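PDB 4J25: putative uncharacterized protein from Pseudomonas putida, which acts as a prolyl-4-hydroxylase, an iron- and 2-oxoglutarate-dependent dioxygenase that probably hydroxylates a prolyl residue of elongation factor Tu. Local coordinates for residues A[175-180]-A[204-209]; A[168-173]-A[187-192]; A[158-163]-A[195-200]; A[134-139]-A[213-218]. All coordinates share one frame; numbering follows the deposited sequence. Where two conformers were deposited one is given.

Interaction 1: residues A[175-180]-A[204-209]. With MN (manganese (II) ion), chain I; OGA (N-oxalylglycine), chain J.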
# COMPACT_ATOMS: atom_id res chain seq x y z
N GLN A 175 10.06 -5.66 8.56
CA GLN A 175 10.10 -4.40 7.82
C GLN A 175 9.98 -4.65 6.32
O GLN A 175 10.44 -5.68 5.81
CB GLN A 175 11.39 -3.62 8.10
CG GLN A 175 12.68 -4.35 7.75
CD GLN A 175 13.32 -5.01 8.96
OE1 GLN A 175 12.83 -6.02 9.47
NE2 GLN A 175 14.41 -4.43 9.44
N LEU A 176 9.33 -3.72 5.64
CA LEU A 176 9.50 -3.60 4.20
C LEU A 176 10.86 -2.91 3.99
O LEU A 176 11.10 -1.86 4.56
CB LEU A 176 8.40 -2.74 3.59
CG LEU A 176 8.49 -2.45 2.09
CD1 LEU A 176 8.20 -3.70 1.29
CD2 LEU A 176 7.53 -1.33 1.68
N ARG A 177 11.73 -3.52 3.20
CA ARG A 177 13.01 -2.90 2.84
C ARG A 177 13.02 -2.48 1.37
O ARG A 177 12.88 -3.32 0.49
CB ARG A 177 14.17 -3.86 3.11
CG ARG A 177 15.53 -3.30 2.70
CD ARG A 177 16.67 -4.09 3.30
NE ARG A 177 16.75 -3.92 4.75
CZ ARG A 177 17.52 -4.66 5.55
NH1 ARG A 177 18.25 -5.64 5.06
NH2 ARG A 177 17.54 -4.41 6.85
N MET A 178 13.18 -1.18 1.13
CA MET A 178 13.11 -0.59 -0.19
C MET A 178 14.49 -0.18 -0.66
O MET A 178 15.25 0.44 0.08
CB MET A 178 12.23 0.66 -0.15
CG MET A 178 10.85 0.41 0.45
SD MET A 178 10.03 1.94 0.90
CE MET A 178 9.54 2.51 -0.71
N PHE A 179 14.81 -0.57 -1.89
CA PHE A 179 16.10 -0.27 -2.47
C PHE A 179 15.96 0.92 -3.38
O PHE A 179 15.37 0.85 -4.47
CB PHE A 179 16.65 -1.51 -3.16
CG PHE A 179 16.82 -2.65 -2.21
CD1 PHE A 179 17.97 -2.77 -1.46
CD2 PHE A 179 15.81 -3.56 -2.01
CE1 PHE A 179 18.11 -3.80 -0.54
CE2 PHE A 179 15.96 -4.60 -1.10
CZ PHE A 179 17.11 -4.71 -0.36
N LEU A 180 16.50 2.04 -2.91
CA LEU A 180 16.30 3.32 -3.54
C LEU A 180 17.50 3.63 -4.39
O LEU A 180 18.39 2.80 -4.51
CB LEU A 180 16.07 4.39 -2.49
CG LEU A 180 15.01 4.00 -1.47
CD1 LEU A 180 14.84 5.07 -0.39
CD2 LEU A 180 13.68 3.69 -2.17
N PRO A 204 12.79 -1.81 -6.24
CA PRO A 204 12.85 -3.19 -5.75
C PRO A 204 12.61 -3.16 -4.26
O PRO A 204 12.96 -2.18 -3.60
CB PRO A 204 14.28 -3.62 -6.06
CG PRO A 204 14.77 -2.66 -7.07
CD PRO A 204 14.10 -1.37 -6.77
N HIS A 205 12.01 -4.21 -3.71
CA HIS A 205 11.72 -4.23 -2.28
C HIS A 205 11.54 -5.66 -1.80
O HIS A 205 11.38 -6.57 -2.60
CB HIS A 205 10.49 -3.38 -1.94
CG HIS A 205 9.25 -3.79 -2.67
ND1 HIS A 205 9.00 -3.41 -3.97
CD2 HIS A 205 8.18 -4.53 -2.29
CE1 HIS A 205 7.84 -3.92 -4.37
NE2 HIS A 205 7.32 -4.59 -3.36
N GLU A 206 11.60 -5.84 -0.49
CA GLU A 206 11.44 -7.16 0.09
C GLU A 206 10.84 -7.01 1.47
O GLU A 206 10.76 -5.90 2.01
CB GLU A 206 12.79 -7.87 0.17
CG GLU A 206 13.75 -7.23 1.13
CD GLU A 206 15.12 -7.85 1.10
OE1 GLU A 206 15.99 -7.37 1.85
OE2 GLU A 206 15.35 -8.80 0.33
N VAL A 207 10.39 -8.12 2.04
CA VAL A 207 9.87 -8.14 3.40
C VAL A 207 10.70 -9.10 4.22
O VAL A 207 10.82 -10.27 3.88
CB VAL A 207 8.40 -8.59 3.45
CG1 VAL A 207 7.90 -8.68 4.93
CG2 VAL A 207 7.54 -7.66 2.61
N LEU A 208 11.28 -8.60 5.31
CA LEU A 208 12.07 -9.43 6.20
C LEU A 208 11.14 -10.20 7.14
O LEU A 208 10.04 -9.75 7.44
CB LEU A 208 13.07 -8.59 6.99
CG LEU A 208 14.17 -7.88 6.20
CD1 LEU A 208 15.31 -7.45 7.13
CD2 LEU A 208 14.70 -8.77 5.13
N PRO A 209 11.56 -11.40 7.59
CA PRO A 209 10.63 -12.18 8.41
C PRO A 209 10.28 -11.45 9.71
O PRO A 209 11.10 -10.69 10.24
CB PRO A 209 11.37 -13.49 8.68
CG PRO A 209 12.78 -13.25 8.26
CD PRO A 209 12.80 -12.14 7.29
MN MN I . 5.80 -5.98 -3.77
C1 OGA J . 3.69 -7.13 -2.37
C2 OGA J . 4.64 -6.55 -1.37
C4 OGA J . 5.11 -5.69 0.89
C5 OGA J . 4.48 -5.44 2.22
O1 OGA J . 2.59 -7.58 -1.95
O2 OGA J . 3.99 -7.16 -3.62
O2' OGA J . 5.80 -6.33 -1.69
O3 OGA J . 4.93 -4.52 2.95
N1 OGA J . 4.19 -6.25 -0.03
O4 OGA J . 3.51 -6.13 2.62
O HOH W 1 18.39 -7.19 2.66
O HOH W 2 4.36 -4.36 -3.18
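L208 lays its CD1 methyl over one face of the R177 guanidinium, 3.8 Å from NH2 and off the centre of the group, while a water sits at the guanidinium edge, in its plane. This water accepts a hydrogen bond from R177 NH1 and donates one to E206 OE1, bridging charges that, at 4.3 Å between R177 NH1 and E206 OE1, do not form a direct salt bridge. A bend at chi3 (-69°) turns the arginine end, whose NE pairs with D187. The F179 ring offers its edge: CZ lies 3.6 Å from E206 OE1, with ring and carboxylate planes 76° apart, and P204 O borders the rim near CD2. At the edge of the H205 ring, in its plane, lies the oxalyl amide carbonyl of N-oxalylglycine; L176 CD1 approaches the ring obliquely, 3.7 Å from CD2. H205 NE2 binds the manganese at 2.1 Å, and this bond and a hydrogen bond between ND1 and V203 O together help to fix the ring's rotation. From the same sheet face V207 CG2 reaches OGA C4 at 3.6 Å, as does L176 CD1 at 3.7 Å. Four antiparallel backbone bonds hold the strands, with F179 N to P204 O and L208 N to Q175 O as the outer two; R177 and E206 form the hydrogen-bonded pair between them. With H146 and D148 completing the protein ligands, H205 supplies the distal histidine of the facial metal triad, set on the minor sheet of the double-stranded β-helix (jellyroll) of 2-oxoglutarate oxygenases.

Interaction 2: residues A[168-173]-A[187-192]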
# COMPACT_ATOMS: atom_id res chain seq x y z
N TRP A 168 3.61 -2.52 17.25
CA TRP A 168 4.76 -3.16 16.63
C TRP A 168 6.04 -2.65 17.26
O TRP A 168 6.15 -1.47 17.59
CB TRP A 168 4.79 -2.87 15.12
CG TRP A 168 5.58 -3.89 14.38
CD1 TRP A 168 6.90 -3.83 14.05
CD2 TRP A 168 5.10 -5.14 13.88
NE1 TRP A 168 7.27 -4.96 13.39
CE2 TRP A 168 6.19 -5.79 13.27
CE3 TRP A 168 3.86 -5.78 13.90
CZ2 TRP A 168 6.07 -7.04 12.68
CZ3 TRP A 168 3.75 -7.03 13.31
CH2 TRP A 168 4.84 -7.65 12.71
N GLN A 169 7.02 -3.54 17.44
CA GLN A 169 8.30 -3.13 17.99
C GLN A 169 9.36 -3.66 17.05
O GLN A 169 9.09 -4.59 16.30
CB GLN A 169 8.52 -3.68 19.41
CG GLN A 169 7.47 -3.24 20.45
CD GLN A 169 7.53 -1.76 20.79
OE1 GLN A 169 8.59 -1.22 21.15
NE2 GLN A 169 6.39 -1.08 20.69
N PRO A 170 10.58 -3.08 17.10
CA PRO A 170 11.69 -3.44 16.21
C PRO A 170 12.15 -4.87 16.41
O PRO A 170 12.72 -5.46 15.49
CB PRO A 170 12.80 -2.48 16.64
CG PRO A 170 12.11 -1.37 17.36
CD PRO A 170 10.97 -2.02 18.05
N HIS A 171 11.93 -5.42 17.60
CA HIS A 171 12.27 -6.81 17.87
C HIS A 171 11.39 -7.74 17.02
O HIS A 171 11.71 -8.92 16.84
CB HIS A 171 12.07 -7.12 19.36
CG HIS A 171 12.33 -5.94 20.24
ND1 HIS A 171 11.32 -5.12 20.69
CD2 HIS A 171 13.48 -5.42 20.72
CE1 HIS A 171 11.84 -4.15 21.43
NE2 HIS A 171 13.15 -4.31 21.46
N ASP A 172 10.31 -7.18 16.49
CA ASP A 172 9.35 -7.98 15.74
C ASP A 172 9.77 -8.20 14.30
O ASP A 172 9.26 -9.10 13.63
CB ASP A 172 7.96 -7.33 15.80
CG ASP A 172 7.34 -7.41 17.18
OD1 ASP A 172 7.52 -8.46 17.84
OD2 ASP A 172 6.67 -6.44 17.61
N GLY A 173 10.72 -7.40 13.82
CA GLY A 173 11.16 -7.51 12.44
C GLY A 173 10.05 -7.13 11.48
O GLY A 173 9.28 -6.21 11.72
N ASP A 187 14.22 0.94 5.49
CA ASP A 187 13.28 0.03 6.12
C ASP A 187 12.01 0.78 6.55
O ASP A 187 12.08 1.87 7.10
CB ASP A 187 13.91 -0.63 7.35
CG ASP A 187 14.95 -1.65 6.98
OD1 ASP A 187 15.21 -1.81 5.77
OD2 ASP A 187 15.53 -2.31 7.88
N VAL A 188 10.86 0.17 6.30
CA VAL A 188 9.61 0.64 6.89
C VAL A 188 9.07 -0.40 7.88
O VAL A 188 8.85 -1.55 7.51
CB VAL A 188 8.55 0.88 5.80
CG1 VAL A 188 7.24 1.39 6.43
CG2 VAL A 188 9.05 1.87 4.80
N GLU A 189 8.86 0.00 9.13
CA GLU A 189 8.19 -0.87 10.09
C GLU A 189 6.70 -0.85 9.78
O GLU A 189 6.13 0.20 9.56
CB GLU A 189 8.42 -0.44 11.54
CG GLU A 189 9.85 -0.61 12.01
CD GLU A 189 10.03 -0.47 13.51
OE1 GLU A 189 9.03 -0.65 14.26
OE2 GLU A 189 11.17 -0.18 13.95
N PRO A 190 6.07 -2.03 9.76
CA PRO A 190 4.66 -2.18 9.39
C PRO A 190 3.72 -1.76 10.52
O PRO A 190 2.90 -2.54 11.00
CB PRO A 190 4.55 -3.67 9.11
CG PRO A 190 5.53 -4.28 10.11
CD PRO A 190 6.68 -3.32 10.15
N VAL A 191 3.84 -0.50 10.91
CA VAL A 191 3.12 0.11 12.03
C VAL A 191 1.71 0.56 11.61
O VAL A 191 1.52 1.11 10.53
CB VAL A 191 3.92 1.31 12.53
CG1 VAL A 191 3.10 2.20 13.46
CG2 VAL A 191 5.18 0.82 13.22
N ALA A 192 0.73 0.34 12.48
CA ALA A 192 -0.65 0.65 12.13
C ALA A 192 -0.78 2.07 11.60
O ALA A 192 -0.28 3.01 12.22
CB ALA A 192 -1.56 0.45 13.34
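P190 packs its CG over a face of the W168 indole in a CH-pi contact, 3.8 Å from the centroid of the five-membered ring and 19° off its normal. The proline and indole cross at about a right angle, and D172 CB covers the other indole face, so the ring is sandwiched. Further apolar contact is slight: V191 CG2 meets W168 CB at 4.2 Å. W168 has CG anti to the backbone N (chi1 -158°), which swings the indole onto the proline. The E189 carboxylate makes only van der Waals contact with 168-173: OE1 lies at the indole edge, 3.8 Å from W168 CD1, and E189 OE2 rests 3.7 Å from P170 CG. Within 168-173, W168 NE1 donates a hydrogen bond to G173 O at 2.9 Å, nearly in the indole plane, which helps to set the ring; Q169 N donates to D172 OD2 at 2.9 Å across the short 3-10 segment. Replacing W168 by an alanine would probably strip P190 of its aromatic cover, open a gap between P190 and D172, and leave G173 O without its indole donor. P190 is itself the centre of an inverse gamma turn just after strand 185-188. The loop before strand 176-179 is thereby pressed against this turn, with W168 and P190 both touching R214 of strand 214-222 and P190 also touching Y163 of strand 156-163.

Interaction 3: residues A[158-163]-A[195-200]. With OGA (N-oxalylglycine), chain J.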
# COMPACT_ATOMS: atom_id res chain seq x y z
N VAL A 158 1.76 2.16 -9.85
CA VAL A 158 2.09 2.68 -8.54
C VAL A 158 1.60 1.70 -7.50
O VAL A 158 0.47 1.24 -7.58
CB VAL A 158 1.41 4.05 -8.26
CG1 VAL A 158 1.78 4.56 -6.85
CG2 VAL A 158 1.77 5.10 -9.34
N SER A 159 2.44 1.40 -6.52
CA SER A 159 2.13 0.43 -5.48
C SER A 159 1.79 1.17 -4.21
O SER A 159 2.34 2.22 -3.96
CB SER A 159 3.35 -0.45 -5.21
OG SER A 159 3.78 -1.08 -6.40
N ALA A 160 0.91 0.61 -3.41
CA ALA A 160 0.52 1.22 -2.16
C ALA A 160 0.20 0.13 -1.15
O ALA A 160 -0.58 -0.79 -1.44
CB ALA A 160 -0.67 2.15 -2.36
N VAL A 161 0.83 0.22 0.00
CA VAL A 161 0.63 -0.74 1.08
C VAL A 161 0.24 0.03 2.33
O VAL A 161 0.94 0.97 2.73
CB VAL A 161 1.93 -1.48 1.42
CG1 VAL A 161 1.61 -2.70 2.30
CG2 VAL A 161 2.64 -1.90 0.18
N LEU A 162 -0.87 -0.38 2.95
CA LEU A 162 -1.28 0.18 4.23
C LEU A 162 -1.02 -0.86 5.32
O LEU A 162 -1.44 -2.01 5.20
CB LEU A 162 -2.77 0.59 4.21
CG LEU A 162 -3.29 1.15 5.56
CD1 LEU A 162 -2.74 2.53 5.85
CD2 LEU A 162 -4.80 1.20 5.55
N TYR A 163 -0.29 -0.49 6.37
CA TYR A 163 -0.02 -1.43 7.45
C TYR A 163 -1.04 -1.29 8.59
O TYR A 163 -1.64 -0.23 8.78
CB TYR A 163 1.44 -1.34 7.94
CG TYR A 163 2.42 -1.62 6.82
CD1 TYR A 163 2.57 -2.90 6.31
CD2 TYR A 163 3.15 -0.60 6.24
CE1 TYR A 163 3.44 -3.15 5.26
CE2 TYR A 163 4.02 -0.86 5.19
CZ TYR A 163 4.16 -2.14 4.72
OH TYR A 163 5.01 -2.39 3.68
N LEU A 195 1.14 4.32 5.59
CA LEU A 195 0.98 4.08 4.16
C LEU A 195 2.31 4.29 3.43
O LEU A 195 2.99 5.30 3.64
CB LEU A 195 -0.10 5.00 3.58
CG LEU A 195 -0.40 4.82 2.07
CD1 LEU A 195 -1.22 3.59 1.84
CD2 LEU A 195 -1.11 6.05 1.49
N VAL A 196 2.68 3.34 2.58
CA VAL A 196 3.86 3.47 1.73
C VAL A 196 3.39 3.40 0.29
O VAL A 196 2.66 2.49 -0.07
CB VAL A 196 4.88 2.36 1.98
CG1 VAL A 196 6.12 2.51 1.05
CG2 VAL A 196 5.32 2.37 3.41
N VAL A 197 3.80 4.37 -0.52
CA VAL A 197 3.45 4.40 -1.94
C VAL A 197 4.75 4.49 -2.75
O VAL A 197 5.66 5.23 -2.39
CB VAL A 197 2.58 5.63 -2.26
CG1 VAL A 197 2.04 5.58 -3.67
CG2 VAL A 197 1.40 5.72 -1.28
N PHE A 198 4.85 3.72 -3.82
CA PHE A 198 6.03 3.83 -4.69
C PHE A 198 5.75 3.48 -6.15
O PHE A 198 4.73 2.85 -6.50
CB PHE A 198 7.20 3.00 -4.15
CG PHE A 198 6.89 1.54 -3.94
CD1 PHE A 198 6.43 1.08 -2.72
CD2 PHE A 198 7.09 0.62 -4.97
CE1 PHE A 198 6.15 -0.24 -2.51
CE2 PHE A 198 6.81 -0.71 -4.77
CZ PHE A 198 6.34 -1.15 -3.54
N LEU A 199 6.66 3.92 -7.02
CA LEU A 199 6.60 3.56 -8.42
C LEU A 199 6.94 2.08 -8.62
O LEU A 199 8.05 1.65 -8.32
CB LEU A 199 7.52 4.48 -9.23
CG LEU A 199 7.13 5.96 -9.17
CD1 LEU A 199 8.14 6.85 -9.91
CD2 LEU A 199 5.73 6.19 -9.72
N SER A 200 5.99 1.33 -9.16
CA SER A 200 6.09 -0.13 -9.23
C SER A 200 7.24 -0.63 -10.10
O SER A 200 7.82 -1.67 -9.82
CB SER A 200 4.79 -0.74 -9.75
OG SER A 200 3.67 -0.24 -9.05
C1 OGA J . 3.69 -7.13 -2.37
C2 OGA J . 4.64 -6.55 -1.37
C4 OGA J . 5.11 -5.69 0.89
C5 OGA J . 4.48 -5.44 2.22
O1 OGA J . 2.59 -7.58 -1.95
O2 OGA J . 3.99 -7.16 -3.62
O2' OGA J . 5.80 -6.33 -1.69
O3 OGA J . 4.93 -4.52 2.95
N1 OGA J . 4.19 -6.25 -0.03
O4 OGA J . 3.51 -6.13 2.62
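Neighbouring antiparallel strands of the major sheet of the double-stranded β-helix make this contact, S159 pairing with F198 and V161 with V196 through two backbone hydrogen bonds each. The segment axes run at 165° to one another, and the nearly straight bond from S159 N to F198 O measures 2.7 Å. One sheet face, carrying S159, V161, V196 and F198, looks toward the active site. Here S159 CB sits over the F198 ring, 3.6 Å from its centroid, a CH-pi contact only 20° off the normal. F198 CG occupies the position between the backbone N and the carbonyl carbon (chi1 56°), which brings the ring up against S159. S200 OG donates to S159 OG at 2.8 Å, and S159 OG is also hydrogen-bonded to D148 OD2, making the serine a second-shell support for a metal ligand. F198 meets the metal ligand H205 edge to face, so both residues of this pair probably help to position the metal ligands. The opposite face is apolar: L195 CD1 touches L162 CB at 4.1 Å, and Y108 of helix 103-123 covers both leucines. Further along, V158 CG1 and V197 CG1 are pressed to 3.3 Å, tighter than usual for two methyls. V161 CG1 faces N-oxalylglycine, 3.8 Å from its O3. The Y163 ring has the same carboxylate near its plane at the rim, although the modelled approach of its hydroxyl is doubtful; at another point of the rim, Y163 CE2 rests 3.9 Å from V196 CG2.

Interaction 4: residues A[134-139]-A[213-218]. With OGA (N-oxalylglycine), chain J.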
# COMPACT_ATOMS: atom_id res chain seq x y z
N PHE A 134 -6.07 -7.89 1.12
CA PHE A 134 -5.42 -8.02 2.42
C PHE A 134 -4.31 -9.05 2.34
O PHE A 134 -4.32 -9.92 1.47
CB PHE A 134 -6.41 -8.42 3.52
CG PHE A 134 -7.36 -7.32 3.91
CD1 PHE A 134 -6.94 -6.28 4.72
CD2 PHE A 134 -8.65 -7.31 3.44
CE1 PHE A 134 -7.81 -5.26 5.07
CE2 PHE A 134 -9.51 -6.30 3.78
CZ PHE A 134 -9.10 -5.27 4.59
N ALA A 135 -3.35 -8.95 3.25
CA ALA A 135 -2.27 -9.92 3.32
C ALA A 135 -1.91 -10.14 4.78
O ALA A 135 -1.74 -9.19 5.54
CB ALA A 135 -1.04 -9.43 2.52
N LEU A 136 -1.79 -11.40 5.18
CA LEU A 136 -1.50 -11.73 6.56
C LEU A 136 -0.33 -12.70 6.60
O LEU A 136 -0.49 -13.86 6.24
CB LEU A 136 -2.72 -12.38 7.22
CG LEU A 136 -2.58 -12.64 8.73
CD1 LEU A 136 -3.93 -12.54 9.43
CD2 LEU A 136 -1.93 -13.99 9.02
N TYR A 137 0.83 -12.23 7.01
CA TYR A 137 2.02 -13.07 7.03
C TYR A 137 2.18 -13.74 8.39
O TYR A 137 2.25 -13.06 9.42
CB TYR A 137 3.26 -12.26 6.67
CG TYR A 137 3.18 -11.62 5.29
CD1 TYR A 137 2.13 -11.90 4.43
CD2 TYR A 137 4.16 -10.74 4.85
CE1 TYR A 137 2.05 -11.31 3.18
CE2 TYR A 137 4.09 -10.16 3.59
CZ TYR A 137 3.03 -10.44 2.76
OH TYR A 137 2.94 -9.86 1.51
N PRO A 138 2.22 -15.08 8.41
CA PRO A 138 2.48 -15.79 9.67
C PRO A 138 3.88 -15.49 10.14
O PRO A 138 4.70 -15.09 9.31
CB PRO A 138 2.37 -17.27 9.28
CG PRO A 138 1.70 -17.30 7.96
CD PRO A 138 2.03 -16.00 7.28
N PRO A 139 4.17 -15.65 11.43
CA PRO A 139 5.55 -15.46 11.92
C PRO A 139 6.53 -16.31 11.13
O PRO A 139 6.30 -17.49 10.96
CB PRO A 139 5.48 -15.93 13.38
CG PRO A 139 4.04 -15.79 13.76
CD PRO A 139 3.25 -16.04 12.51
N GLU A 213 2.45 -12.27 13.70
CA GLU A 213 1.59 -12.10 12.54
C GLU A 213 1.67 -10.68 12.03
O GLU A 213 1.55 -9.72 12.79
CB GLU A 213 0.14 -12.40 12.88
CG GLU A 213 -0.14 -13.83 13.24
CD GLU A 213 -1.58 -14.01 13.66
OE1 GLU A 213 -2.42 -13.17 13.26
OE2 GLU A 213 -1.86 -14.97 14.39
N ARG A 214 1.88 -10.53 10.73
CA ARG A 214 2.03 -9.21 10.16
C ARG A 214 0.91 -8.94 9.17
O ARG A 214 0.78 -9.63 8.17
CB ARG A 214 3.39 -9.12 9.49
CG ARG A 214 3.71 -7.80 8.84
CD ARG A 214 4.76 -8.09 7.82
NE ARG A 214 5.47 -6.94 7.29
CZ ARG A 214 5.21 -6.37 6.11
NH1 ARG A 214 4.20 -6.78 5.34
NH2 ARG A 214 5.95 -5.35 5.71
N LEU A 215 0.14 -7.90 9.45
CA LEU A 215 -1.04 -7.56 8.67
C LEU A 215 -0.86 -6.34 7.78
O LEU A 215 -0.32 -5.33 8.23
CB LEU A 215 -2.20 -7.28 9.62
CG LEU A 215 -2.63 -8.35 10.60
CD1 LEU A 215 -3.94 -7.90 11.25
CD2 LEU A 215 -2.81 -9.68 9.95
N SER A 216 -1.33 -6.43 6.54
CA SER A 216 -1.28 -5.29 5.62
C SER A 216 -2.42 -5.31 4.60
O SER A 216 -3.13 -6.29 4.45
CB SER A 216 0.04 -5.30 4.85
OG SER A 216 0.18 -6.53 4.17
N LEU A 217 -2.58 -4.18 3.91
CA LEU A 217 -3.53 -4.05 2.82
C LEU A 217 -2.69 -3.54 1.65
O LEU A 217 -2.20 -2.41 1.66
CB LEU A 217 -4.63 -3.07 3.22
CG LEU A 217 -5.82 -2.83 2.30
CD1 LEU A 217 -6.45 -4.12 1.84
CD2 LEU A 217 -6.85 -1.97 3.02
N THR A 218 -2.51 -4.41 0.66
CA THR A 218 -1.59 -4.15 -0.44
C THR A 218 -2.37 -3.96 -1.74
O THR A 218 -3.37 -4.63 -1.99
CB THR A 218 -0.58 -5.29 -0.56
OG1 THR A 218 0.44 -4.94 -1.50
CG2 THR A 218 -1.26 -6.59 -0.99
C1 OGA J . 3.69 -7.13 -2.37
C2 OGA J . 4.64 -6.55 -1.37
C4 OGA J . 5.11 -5.69 0.89
C5 OGA J . 4.48 -5.44 2.22
O1 OGA J . 2.59 -7.58 -1.95
O2 OGA J . 3.99 -7.16 -3.62
O2' OGA J . 5.80 -6.33 -1.69
O3 OGA J . 4.93 -4.52 2.95
N1 OGA J . 4.19 -6.25 -0.03
O4 OGA J . 3.51 -6.13 2.62
O HOH W 3 1.63 -6.70 2.12
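The 134-137 and 214-218 portions of strands 129-137 and 214-222 run antiparallel, their segment axes at 156° and 4.7 Å apart, with A135-S216 and Y137-R214 as hydrogen-bonded pairs that exchange two backbone bonds each. Y137 and R214 extend side by side on one face, the ring and guanidinium planes only 10° apart, with Y137 CE2 3.8 Å from R214 NH1 in an oblique approach. R214 has CG opposite its backbone N (chi1 -180°) and stays extended from there to NE, carrying the guanidinium to N-oxalylglycine. R214 NH1 donates to OGA O4 at 2.9 Å. R214 NH2 donates to OGA O3 at 3.1 Å, and NH1 adds a weak third bond to O3. R214 NE is hydrogen-bonded to G174 O, which helps hold the group's rotation. A water bonded to S216 OG makes weak links to Y137 OH and OGA N1. On the opposite face L217 CD1 lies over the F134 ring, 3.7 Å from its centroid, in a CH-pi contact. Around the same ring stand E62 and C63 of helix 53-67 and C105 of helix 103-123. With a serine in place of F134, L217 CD1 would probably lose the surface it rests on and the sheet would pack less firmly on these helices. The other face forms the pocket wall where, as in 2-oxoglutarate oxygenases, a basic residue grips the cosubstrate's distal carboxylate, here that of the analogue.

How the interactions relate
From the N terminus, 134-139 comes first and waits until 213-218 to close interaction 4, so the other three contacts all lie within its loop. Interaction 3 opens next, with 158-163, and closes at 195-200, enclosing interaction 2, between 168-173 and 187-192, which is the first to close. Interaction 1 crosses both: 175-180 falls within their loops, but its partner 204-209 follows after them. Interactions 3 and 4 share the major sheet, joined where L162 N meets L217 O. Interactions 1 and 2 join at the minor sheet through neighbouring strands 176-179 and 185-188. Interactions 1, 3 and 4 surround N-oxalylglycine, tying the two sheets together across the pocket.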